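Local atomic coordinates of translation initiation factor 6 (Methanocaldococcus jannaschii, PDB entry 1G61), a protein that binds the large (50S) ribosomal subunit and keeps it from joining the 30S subunit to form the 70S initiation complex. Residues K159-H164 with E182-G187; L71-V76 with T105-L110; K7-I12 with G206-G211. All coordinates share one frame; numbering follows the deposited sequence.

In the fold
The three contacts lie well apart within the single chain, which folds as the pentein-like alpha/beta barrel of the eIF-6 family. Interaction 3 spans the longest stretch of sequence: 7-12, near the start, meets 206-211, near the end, a pairing consistent with the velcro closure of this barrel. The other two fall within that span, interaction 2 finishing before interaction 1 begins. Interactions 1 and 2 sit on opposite sides of the chain's centre, about 24 Å apart between centres. Interaction 3 is about 19 Å from interaction 1 and about 22 Å from interaction 2, again between centres. None touches another; the nearest atoms, those of interactions 1 and 3, are about 7 Å apart.

Interaction 1: K159-H164 with E182-G187; sequences KGCLTH and EYIGKG
With CG1 of Ile184 set opposite its backbone N (chi1 -171°), Ile184 CD1 reaches Cys161, 3.9 Å from CB and 4.0 Å from SG, itself swung to the far side from the Cys161 N (chi1 175°). The two residues belong to parallel strands 160-163 and 183-186, joined by helix 169-179 as a beta-alpha-beta unit; Thr163 and Ile184 both pack on Leu172 of that helix. Gly185 is held at both ends: its N donates to Cys161 O at 2.9 Å, and its O takes Thr163 N, also at 2.9 Å. One step on, Gly187 N meets Thr163 O head-on at 3.0 Å, whereas the bond from Cys161 N to Tyr183 O is weak. Thr163 OG1 donates to His164 O and rests 3.4 Å from Lys186 CB. Putting an alanine in place of Thr163 would probably leave His164 O without this donor and open a gap beside Lys186 CB. At the other end, Lys159 runs extended alongside Tyr183, its CE 3.8 Å from Tyr183 CE1, and NZ bonds Gly226 O. A water bridges the two segments there, 2.7 Å from both Lys159 O, to which it donates, and Glu182 N, from which it accepts.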
ATOM      1  N   LYS A 159       7.789  -5.802   8.197  1.00  7.61           N
ATOM      2  CA  LYS A 159       8.793  -5.462   9.211  1.00  8.12           C
ATOM      3  C   LYS A 159       8.344  -4.349  10.110  1.00  8.06           C
ATOM      4  O   LYS A 159       8.733  -4.282  11.286  1.00  8.96           O
ATOM      5  CB  LYS A 159      10.102  -5.053   8.489  1.00  8.93           C
ATOM      6  CG  LYS A 159      11.272  -4.907   9.429  1.00 11.44           C
ATOM      7  CD  LYS A 159      12.578  -4.670   8.661  1.00 14.38           C
ATOM      8  CE  LYS A 159      13.788  -4.942   9.562  1.00 20.60           C
ATOM      9  NZ  LYS A 159      15.041  -4.683   8.794  1.00 30.29           N
ATOM     10  N   GLY A 160       7.577  -3.359   9.612  1.00  7.64           N
ATOM     11  CA  GLY A 160       7.233  -2.233  10.457  1.00  8.87           C
ATOM     12  C   GLY A 160       5.971  -1.520   9.964  1.00  7.03           C
ATOM     13  O   GLY A 160       5.309  -1.915   9.012  1.00  8.35           O
ATOM     14  N   CYS A 161       5.655  -0.426  10.677  1.00  8.10           N
ATOM     15  CA  CYS A 161       4.418   0.299  10.396  1.00  7.91           C
ATOM     16  C   CYS A 161       4.623   1.774  10.765  1.00  7.87           C
ATOM     17  O   CYS A 161       5.147   2.044  11.857  1.00  8.73           O
ATOM     18  CB  CYS A 161       3.289  -0.342  11.225  1.00  8.88           C
ATOM     19  SG  CYS A 161       1.706   0.514  11.123  1.00 10.01           S
ATOM     20  N   LEU A 162       4.223   2.638   9.876  1.00  7.25           N
ATOM     21  CA  LEU A 162       4.222   4.081  10.141  1.00  7.42           C
ATOM     22  C   LEU A 162       2.792   4.610  10.109  1.00  6.10           C
ATOM     23  O   LEU A 162       2.105   4.363   9.110  1.00  7.55           O
ATOM     24  CB  LEU A 162       5.089   4.827   9.124  1.00  8.38           C
ATOM     25  CG  LEU A 162       5.080   6.357   9.213  1.00  9.36           C
ATOM     26  CD1 LEU A 162       5.969   6.807  10.385  1.00 10.72           C
ATOM     27  CD2 LEU A 162       5.534   6.984   7.896  1.00 11.97           C
ATOM     28  N   THR A 163       2.354   5.313  11.150  1.00  7.68           N
ATOM     29  CA  THR A 163       0.994   5.830  11.144  1.00  8.26           C
ATOM     30  C   THR A 163       0.954   7.353  11.104  1.00  7.75           C
ATOM     31  O   THR A 163       1.942   8.007  11.432  1.00  8.60           O
ATOM     32  CB  THR A 163       0.185   5.372  12.379  1.00  8.49           C
ATOM     33  OG1 THR A 163       0.659   6.080  13.541  1.00  8.91           O
ATOM     34  CG2 THR A 163       0.392   3.885  12.637  1.00 10.76           C
ATOM     35  N   HIS A 164      -0.221   7.880  10.803  1.00  7.51           N
ATOM     36  CA  HIS A 164      -0.636   9.236  11.097  1.00  7.97           C
ATOM     37  C   HIS A 164      -0.129   9.669  12.470  1.00  7.35           C
ATOM     38  O   HIS A 164      -0.164   8.890  13.442  1.00  8.29           O
ATOM     39  CB  HIS A 164      -2.186   9.196  11.104  1.00  9.57           C
ATOM     40  CG  HIS A 164      -2.860  10.526  11.198  1.00  9.37           C
ATOM     41  ND1 HIS A 164      -2.783  11.379  12.284  1.00  9.13           N
ATOM     42  CD2 HIS A 164      -3.640  11.136  10.269  1.00  9.56           C
ATOM     43  CE1 HIS A 164      -3.524  12.466  12.006  1.00  9.24           C
ATOM     44  NE2 HIS A 164      -4.049  12.336  10.793  1.00  9.37           N
ATOM     45  N   GLU A 182       7.783  -5.689  14.592  1.00 14.43           N
ATOM     46  CA  GLU A 182       8.583  -5.348  15.780  1.00 16.90           C
ATOM     47  C   GLU A 182       8.878  -3.861  15.767  1.00 14.01           C
ATOM     48  O   GLU A 182       9.276  -3.311  16.803  1.00 17.79           O
ATOM     49  CB  GLU A 182       9.890  -6.111  15.872  1.00 24.26           C
ATOM     50  CG  GLU A 182       9.779  -7.619  15.953  1.00 28.85           C
ATOM     51  CD  GLU A 182       9.060  -8.194  17.152  1.00 36.82           C
ATOM     52  OE1 GLU A 182       8.877  -7.551  18.213  1.00 42.08           O
ATOM     53  OE2 GLU A 182       8.639  -9.366  17.042  1.00 38.70           O
ATOM     54  N   TYR A 183       8.688  -3.167  14.638  1.00 12.28           N
ATOM     55  CA  TYR A 183       8.958  -1.733  14.503  1.00 10.38           C
ATOM     56  C   TYR A 183       7.655  -1.027  14.268  1.00  9.95           C
ATOM     57  O   TYR A 183       6.836  -1.471  13.452  1.00  9.28           O
ATOM     58  CB  TYR A 183       9.889  -1.483  13.301  1.00 11.20           C
ATOM     59  CG  TYR A 183      11.271  -2.124  13.454  1.00 13.26           C
ATOM     60  CD1 TYR A 183      11.568  -3.390  12.974  1.00 13.66           C
ATOM     61  CD2 TYR A 183      12.281  -1.427  14.102  1.00 18.94           C
ATOM     62  CE1 TYR A 183      12.817  -3.949  13.125  1.00 16.04           C
ATOM     63  CE2 TYR A 183      13.543  -1.956  14.267  1.00 21.02           C
ATOM     64  CZ  TYR A 183      13.801  -3.223  13.773  1.00 18.02           C
ATOM     65  OH  TYR A 183      15.050  -3.716  13.952  1.00 25.10           O
ATOM     66  N   ILE A 184       7.416   0.098  14.960  1.00  9.74           N
ATOM     67  CA  ILE A 184       6.269   0.920  14.646  1.00  8.91           C
ATOM     68  C   ILE A 184       6.562   2.341  15.114  1.00  8.91           C
ATOM     69  O   ILE A 184       7.279   2.601  16.076  1.00 10.96           O
ATOM     70  CB  ILE A 184       5.003   0.382  15.330  1.00  9.87           C
ATOM     71  CG1 ILE A 184       3.745   1.104  14.831  1.00 10.02           C
ATOM     72  CG2 ILE A 184       5.115   0.439  16.855  1.00 13.72           C
ATOM     73  CD1 ILE A 184       2.500   0.242  14.993  1.00 12.11           C
ATOM     74  N   GLY A 185       5.958   3.297  14.390  1.00  9.36           N
ATOM     75  CA  GLY A 185       6.056   4.717  14.807  1.00 10.53           C
ATOM     76  C   GLY A 185       5.004   5.542  14.114  1.00  7.91           C
ATOM     77  O   GLY A 185       4.196   5.015  13.341  1.00  9.20           O
ATOM     78  N   LYS A 186       5.067   6.828  14.417  1.00  9.30           N
ATOM     79  CA  LYS A 186       4.093   7.754  13.864  1.00  9.62           C
ATOM     80  C   LYS A 186       4.781   8.996  13.361  1.00  8.50           C
ATOM     81  O   LYS A 186       5.775   9.434  13.945  1.00 10.38           O
ATOM     82  CB  LYS A 186       3.014   8.094  14.880  1.00 11.82           C
ATOM     83  CG  LYS A 186       3.405   8.664  16.214  1.00 17.02           C
ATOM     84  CD  LYS A 186       2.224   8.736  17.172  1.00 23.85           C
ATOM     85  CE  LYS A 186       2.131  10.011  17.977  1.00 32.40           C
ATOM     86  NZ  LYS A 186       0.849  10.237  18.755  1.00 33.12           N
ATOM     87  N   GLY A 187       4.264   9.619  12.325  1.00  8.95           N
ATOM     88  CA  GLY A 187       4.945  10.808  11.786  1.00  9.65           C
ATOM     89  C   GLY A 187       4.228  11.286  10.517  1.00  9.14           C
ATOM     90  O   GLY A 187       3.153  10.820  10.150  1.00  8.79           O
TER
HETATM   91  O   HOH W   1       9.292  -6.555  12.559  1.00 15.40           O

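Interaction 2: L71-V76 with T105-L110; sequences LLPKIV and TALGNL
Leu107 meets Leu71, Leu72 and Pro73 through one methyl group, CD1. It sits almost squarely above the flat peptide group that joins Leu72 to Pro73, 3.4 Å from Leu72 C and 3.5 Å from Pro73 N. The extended leucine chain makes this possible: with CG placed opposite the carbonyl carbon (chi1 -56°) and chi2 at -179°, CD1 is the most advanced atom of the residue. The same Leu107 CD1 also touches Leu71 CB, 4.0 Å away, and comes within 4.2 Å of Pro73 CD.

The second apolar patch belongs to Thr105. Its CB lies 3.8 Å from Pro73 CB, and its methyl CG2 touches both Ile75 CG2, at 4.1 Å, and Lys74 CG, slightly farther off. The side chains of Ile75 and Thr105 cross at about a right angle.

What is joined here is strand 69-73, the middle strand of a three-stranded sheet, and the entry to the short helix 107-110. Strand 69-73, helix 78-90 and the parallel strand 96-100 form a beta-alpha-beta unit, in which Ile100 packs on Leu107, while helix 128-135 packs on Leu71.

Each segment also has a turn bond of its own. From Pro73 the chain folds into a type I turn to Val76, held by Val76 N donating to Pro73 O at 3.0 Å. Facing it, an inverse gamma turn centred on Ala106 bends the chain into the helix, with Leu107 N donating weakly to Thr105 O; Ala106 N is bonded to Asn104 OD1. The Thr105 O also presses on the proline ring, 3.4 Å from Pro73 CB.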
ATOM      1  N   LEU A  71      -6.484  -7.374  -4.519  1.00  6.47           N
ATOM      2  CA  LEU A  71      -7.889  -6.921  -4.508  1.00  6.50           C
ATOM      3  C   LEU A  71      -8.076  -5.801  -5.542  1.00  6.23           C
ATOM      4  O   LEU A  71      -7.298  -4.835  -5.560  1.00  8.27           O
ATOM      5  CB  LEU A  71      -8.289  -6.382  -3.144  1.00  7.43           C
ATOM      6  CG  LEU A  71      -7.984  -7.256  -1.946  1.00  7.92           C
ATOM      7  CD1 LEU A  71      -8.481  -6.585  -0.657  1.00  8.47           C
ATOM      8  CD2 LEU A  71      -8.638  -8.618  -2.102  1.00 10.15           C
ATOM      9  N   LEU A  72      -9.114  -5.929  -6.351  1.00  7.19           N
ATOM     10  CA  LEU A  72      -9.384  -4.944  -7.406  1.00  6.41           C
ATOM     11  C   LEU A  72     -10.815  -4.454  -7.220  1.00  6.98           C
ATOM     12  O   LEU A  72     -11.685  -5.220  -6.797  1.00  7.76           O
ATOM     13  CB  LEU A  72      -9.196  -5.612  -8.753  1.00  7.52           C
ATOM     14  CG  LEU A  72      -7.754  -6.008  -9.067  1.00  8.56           C
ATOM     15  CD1 LEU A  72      -7.724  -6.956 -10.269  1.00 10.12           C
ATOM     16  CD2 LEU A  72      -6.902  -4.771  -9.331  1.00 10.59           C
ATOM     17  N   PRO A  73     -11.093  -3.203  -7.589  1.00  7.14           N
ATOM     18  CA  PRO A  73     -12.441  -2.650  -7.485  1.00  7.98           C
ATOM     19  C   PRO A  73     -13.295  -3.090  -8.662  1.00  7.99           C
ATOM     20  O   PRO A  73     -12.815  -3.598  -9.705  1.00  8.51           O
ATOM     21  CB  PRO A  73     -12.159  -1.134  -7.526  1.00  8.84           C
ATOM     22  CG  PRO A  73     -11.019  -1.014  -8.507  1.00  8.59           C
ATOM     23  CD  PRO A  73     -10.132  -2.199  -8.115  1.00  8.57           C
ATOM     24  N   LYS A  74     -14.628  -2.855  -8.503  1.00  8.82           N
ATOM     25  CA  LYS A  74     -15.560  -3.337  -9.513  1.00  9.95           C
ATOM     26  C   LYS A  74     -15.357  -2.644 -10.857  1.00  9.97           C
ATOM     27  O   LYS A  74     -15.852  -3.148 -11.876  1.00 11.36           O
ATOM     28  CB  LYS A  74     -17.010  -3.162  -9.025  1.00 12.45           C
ATOM     29  CG  LYS A  74     -17.406  -1.695  -8.839  1.00 13.89           C
ATOM     30  CD  LYS A  74     -18.813  -1.595  -8.259  1.00 16.39           C
ATOM     31  CE  LYS A  74     -19.172  -0.147  -7.950  1.00 16.28           C
ATOM     32  NZ  LYS A  74     -20.646   0.050  -7.838  1.00 17.49           N
ATOM     33  N   ILE A  75     -14.695  -1.496 -10.884  1.00 10.32           N
ATOM     34  CA  ILE A  75     -14.496  -0.744 -12.123  1.00  9.85           C
ATOM     35  C   ILE A  75     -13.314  -1.284 -12.904  1.00 10.11           C
ATOM     36  O   ILE A  75     -13.016  -0.738 -13.979  1.00 11.98           O
ATOM     37  CB  ILE A  75     -14.322   0.763 -11.799  1.00 10.15           C
ATOM     38  CG1 ILE A  75     -13.151   1.076 -10.852  1.00 11.58           C
ATOM     39  CG2 ILE A  75     -15.616   1.409 -11.305  1.00 11.50           C
ATOM     40  CD1 ILE A  75     -12.864   2.577 -10.728  1.00 13.38           C
ATOM     41  N   VAL A  76     -12.585  -2.315 -12.417  1.00  9.61           N
ATOM     42  CA  VAL A  76     -11.458  -2.798 -13.214  1.00  9.78           C
ATOM     43  C   VAL A  76     -11.980  -3.261 -14.563  1.00 10.14           C
ATOM     44  O   VAL A  76     -13.039  -3.883 -14.672  1.00 13.29           O
ATOM     45  CB  VAL A  76     -10.668  -3.875 -12.426  1.00  9.50           C
ATOM     46  CG1 VAL A  76     -11.498  -5.161 -12.278  1.00  9.78           C
ATOM     47  CG2 VAL A  76      -9.343  -4.171 -13.093  1.00 10.15           C
ATOM     48  N   THR A 105     -14.937   2.430  -4.430  1.00  7.68           N
ATOM     49  CA  THR A 105     -13.924   1.703  -5.202  1.00  7.77           C
ATOM     50  C   THR A 105     -12.493   1.953  -4.727  1.00  7.15           C
ATOM     51  O   THR A 105     -11.577   1.356  -5.275  1.00  7.41           O
ATOM     52  CB  THR A 105     -14.006   2.065  -6.696  1.00  7.95           C
ATOM     53  OG1 THR A 105     -13.875   3.505  -6.770  1.00 11.16           O
ATOM     54  CG2 THR A 105     -15.338   1.645  -7.253  1.00 11.10           C
ATOM     55  N   ALA A 106     -12.306   2.808  -3.706  1.00  6.60           N
ATOM     56  CA  ALA A 106     -10.938   3.195  -3.273  1.00  7.33           C
ATOM     57  C   ALA A 106     -10.343   2.183  -2.306  1.00  6.84           C
ATOM     58  O   ALA A 106     -10.041   2.492  -1.143  1.00  7.01           O
ATOM     59  CB  ALA A 106     -10.966   4.606  -2.680  1.00  9.24           C
ATOM     60  N   LEU A 107     -10.213   0.933  -2.772  1.00  6.66           N
ATOM     61  CA  LEU A 107      -9.819  -0.151  -1.881  1.00  5.81           C
ATOM     62  C   LEU A 107      -8.482   0.135  -1.178  1.00  5.81           C
ATOM     63  O   LEU A 107      -8.338  -0.210   0.011  1.00  6.30           O
ATOM     64  CB  LEU A 107      -9.690  -1.471  -2.636  1.00  6.17           C
ATOM     65  CG  LEU A 107     -10.932  -1.910  -3.415  1.00  6.95           C
ATOM     66  CD1 LEU A 107     -10.657  -3.245  -4.092  1.00  8.18           C
ATOM     67  CD2 LEU A 107     -12.180  -1.995  -2.504  1.00 10.02           C
ATOM     68  N   GLY A 108      -7.542   0.723  -1.905  1.00  6.07           N
ATOM     69  CA  GLY A 108      -6.233   1.017  -1.318  1.00  6.38           C
ATOM     70  C   GLY A 108      -6.291   2.058  -0.237  1.00  6.59           C
ATOM     71  O   GLY A 108      -5.459   2.102   0.669  1.00  9.58           O
ATOM     72  N   ASN A 109      -7.288   2.969  -0.282  1.00  6.83           N
ATOM     73  CA  ASN A 109      -7.486   3.947   0.778  1.00  6.76           C
ATOM     74  C   ASN A 109      -8.164   3.290   1.993  1.00  6.24           C
ATOM     75  O   ASN A 109      -8.004   3.793   3.110  1.00  7.69           O
ATOM     76  CB  ASN A 109      -8.367   5.080   0.290  1.00  8.75           C
ATOM     77  CG  ASN A 109      -7.798   6.032  -0.734  1.00  9.44           C
ATOM     78  OD1 ASN A 109      -8.539   6.897  -1.211  1.00 15.11           O
ATOM     79  ND2 ASN A 109      -6.534   5.872  -1.055  1.00  7.84           N
ATOM     80  N   LEU A 110      -8.923   2.234   1.734  1.00  6.68           N
ATOM     81  CA  LEU A 110      -9.804   1.644   2.767  1.00  6.68           C
ATOM     82  C   LEU A 110      -9.238   0.412   3.467  1.00  6.26           C
ATOM     83  O   LEU A 110      -9.839  -0.092   4.428  1.00  7.29           O
ATOM     84  CB  LEU A 110     -11.134   1.255   2.113  1.00  6.95           C
ATOM     85  CG  LEU A 110     -11.937   2.405   1.529  1.00  8.25           C
ATOM     86  CD1 LEU A 110     -13.045   1.832   0.662  1.00 11.84           C
ATOM     87  CD2 LEU A 110     -12.517   3.258   2.638  1.00 11.74           C
TER

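Interaction 3: K7-I12 with G206-G211; sequences KYFSGI and GAVVGG
Lys7 pairs with the 206-211 segment in parallel fashion on either side of Gly210: Lys7 N donates to Val209 O at 2.9 Å in a nearly straight bond, and Lys7 O takes a weaker, strongly bent one from Gly211 N. Past this bridge the chain leaves the sheet and reverses through a type I' turn from Phe9 to Ile12.

Among the side chains, Tyr8 lays a ring face over Gly211. This is a CH-pi contact, with Gly211 CA 3.7 Å from the centroid of the Tyr8 ring and 19° off the normal. Having no side chain lets Gly211 lie this close, since a CB there would run into Tyr8 CE1. Tyr8 OH, 3.3 Å from Gly211 C, is hydrogen-bonded to Asp212 OD1. On the other side of the backbone, Lys7 CB and CG each lie 3.8 Å from Val208 CG1. Bends at chi2 and chi3 (-69° and -72°) then turn the lysine chain away from the strand, and NZ forms salt bridges with Asp36 and Glu39.

The pairing sets strand 4-7 at the edge of a sheet beside 207-210, consistent with the velcro closure of this barrel. Val208 also packs on Ile201 of the antiparallel strand 200-202 and on Val43 of helix 34-44, while Phe9 reaches Val40 of that helix and Leu18 of helix 15-18.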
ATOM      1  N   LYS A   7      11.284  10.240  -4.329  1.00 11.54           N
ATOM      2  CA  LYS A   7      10.900  10.342  -5.714  1.00 11.16           C
ATOM      3  C   LYS A   7       9.670  11.216  -5.877  1.00  9.68           C
ATOM      4  O   LYS A   7       8.803  11.211  -4.987  1.00 10.75           O
ATOM      5  CB  LYS A   7      10.502   8.986  -6.334  1.00 14.25           C
ATOM      6  CG  LYS A   7      11.603   8.021  -6.618  1.00 17.64           C
ATOM      7  CD  LYS A   7      12.483   8.504  -7.759  1.00 22.64           C
ATOM      8  CE  LYS A   7      11.717   8.373  -9.074  1.00 23.85           C
ATOM      9  NZ  LYS A   7      12.539   8.977 -10.160  1.00 25.48           N
ATOM     10  N   TYR A   8       9.600  11.883  -7.009  1.00  9.47           N
ATOM     11  CA  TYR A   8       8.351  12.365  -7.544  1.00 10.08           C
ATOM     12  C   TYR A   8       8.051  11.481  -8.756  1.00 10.81           C
ATOM     13  O   TYR A   8       8.974  11.043  -9.447  1.00 12.81           O
ATOM     14  CB  TYR A   8       8.429  13.818  -7.982  1.00 10.63           C
ATOM     15  CG  TYR A   8       8.877  14.790  -6.942  1.00 10.52           C
ATOM     16  CD1 TYR A   8      10.221  15.066  -6.724  1.00 11.51           C
ATOM     17  CD2 TYR A   8       7.927  15.430  -6.149  1.00 11.06           C
ATOM     18  CE1 TYR A   8      10.575  15.975  -5.735  1.00 12.47           C
ATOM     19  CE2 TYR A   8       8.271  16.338  -5.165  1.00 11.37           C
ATOM     20  CZ  TYR A   8       9.612  16.594  -4.970  1.00 11.31           C
ATOM     21  OH  TYR A   8       9.998  17.506  -4.012  1.00 13.59           O
ATOM     22  N   PHE A   9       6.788  11.201  -8.993  1.00 10.42           N
ATOM     23  CA  PHE A   9       6.354  10.497 -10.206  1.00 10.13           C
ATOM     24  C   PHE A   9       5.801  11.538 -11.183  1.00  9.89           C
ATOM     25  O   PHE A   9       4.660  12.004 -10.966  1.00 11.69           O
ATOM     26  CB  PHE A   9       5.282   9.471  -9.875  1.00 11.00           C
ATOM     27  CG  PHE A   9       5.755   8.224  -9.160  1.00  9.71           C
ATOM     28  CD1 PHE A   9       7.118   7.983  -8.907  1.00 12.03           C
ATOM     29  CD2 PHE A   9       4.831   7.270  -8.763  1.00 10.68           C
ATOM     30  CE1 PHE A   9       7.523   6.825  -8.280  1.00 12.64           C
ATOM     31  CE2 PHE A   9       5.253   6.116  -8.111  1.00 13.02           C
ATOM     32  CZ  PHE A   9       6.590   5.902  -7.870  1.00 13.19           C
ATOM     33  N   SER A  10       6.598  11.868 -12.195  1.00 11.58           N
ATOM     34  CA  SER A  10       6.241  12.902 -13.151  1.00 12.48           C
ATOM     35  C   SER A  10       5.746  14.147 -12.400  1.00 13.24           C
ATOM     36  O   SER A  10       4.714  14.749 -12.734  1.00 15.62           O
ATOM     37  CB  SER A  10       5.190  12.425 -14.169  1.00 14.71           C
ATOM     38  OG  SER A  10       5.744  11.324 -14.897  1.00 17.53           O
ATOM     39  N   GLY A  11       6.487  14.555 -11.363  1.00 13.60           N
ATOM     40  CA  GLY A  11       6.221  15.737 -10.568  1.00 14.15           C
ATOM     41  C   GLY A  11       5.278  15.599  -9.376  1.00 12.78           C
ATOM     42  O   GLY A  11       5.103  16.531  -8.570  1.00 15.86           O
ATOM     43  N   ILE A  12       4.655  14.430  -9.238  1.00 10.83           N
ATOM     44  CA  ILE A  12       3.623  14.223  -8.235  1.00 10.51           C
ATOM     45  C   ILE A  12       4.247  13.566  -7.000  1.00  9.80           C
ATOM     46  O   ILE A  12       4.894  12.511  -7.143  1.00 10.24           O
ATOM     47  CB  ILE A  12       2.492  13.326  -8.802  1.00  9.24           C
ATOM     48  CG1 ILE A  12       1.787  14.001  -9.974  1.00 11.16           C
ATOM     49  CG2 ILE A  12       1.511  12.908  -7.722  1.00  9.56           C
ATOM     50  CD1 ILE A  12       0.923  13.035 -10.776  1.00 12.51           C
ATOM     51  N   GLY A 206      12.881  -2.038   1.271  1.00 10.61           N
ATOM     52  CA  GLY A 206      13.146  -0.664   0.929  1.00 10.40           C
ATOM     53  C   GLY A 206      11.851   0.125   0.874  1.00  8.26           C
ATOM     54  O   GLY A 206      10.758  -0.412   1.107  1.00  9.40           O
ATOM     55  N   ALA A 207      11.995   1.433   0.614  1.00  9.54           N
ATOM     56  CA  ALA A 207      10.819   2.311   0.505  1.00  9.96           C
ATOM     57  C   ALA A 207      11.070   3.378  -0.559  1.00 10.26           C
ATOM     58  O   ALA A 207      12.209   3.814  -0.814  1.00 11.23           O
ATOM     59  CB  ALA A 207      10.519   2.982   1.829  1.00 10.58           C
ATOM     60  N   VAL A 208       9.968   3.818  -1.167  1.00  8.87           N
ATOM     61  CA  VAL A 208       9.948   5.002  -2.044  1.00  9.85           C
ATOM     62  C   VAL A 208       9.117   6.030  -1.302  1.00  8.65           C
ATOM     63  O   VAL A 208       7.928   5.769  -1.027  1.00 11.01           O
ATOM     64  CB  VAL A 208       9.402   4.696  -3.440  1.00 10.19           C
ATOM     65  CG1 VAL A 208       9.478   5.934  -4.334  1.00 12.57           C
ATOM     66  CG2 VAL A 208      10.172   3.542  -4.066  1.00 11.26           C
ATOM     67  N   VAL A 209       9.697   7.180  -0.987  1.00 10.25           N
ATOM     68  CA  VAL A 209       8.959   8.177  -0.243  1.00  9.89           C
ATOM     69  C   VAL A 209       8.763   9.416  -1.112  1.00  8.53           C
ATOM     70  O   VAL A 209       9.664   9.728  -1.929  1.00  9.75           O
ATOM     71  CB  VAL A 209       9.676   8.608   1.067  1.00 12.44           C
ATOM     72  CG1 VAL A 209      10.955   9.347   0.811  1.00 16.34           C
ATOM     73  CG2 VAL A 209       8.800   9.480   1.948  1.00 33.95           C
ATOM     74  N   GLY A 210       7.648  10.118  -0.919  1.00  8.29           N
ATOM     75  CA  GLY A 210       7.417  11.286  -1.750  1.00  9.34           C
ATOM     76  C   GLY A 210       8.569  12.287  -1.626  1.00  9.51           C
ATOM     77  O   GLY A 210       9.161  12.485  -0.549  1.00 10.49           O
ATOM     78  N   GLY A 211       8.878  12.955  -2.738  1.00  9.96           N
ATOM     79  CA  GLY A 211      10.024  13.843  -2.891  1.00 11.39           C
ATOM     80  C   GLY A 211      10.056  15.003  -1.910  1.00 11.45           C
ATOM     81  O   GLY A 211      11.145  15.563  -1.621  1.00 12.84           O
TER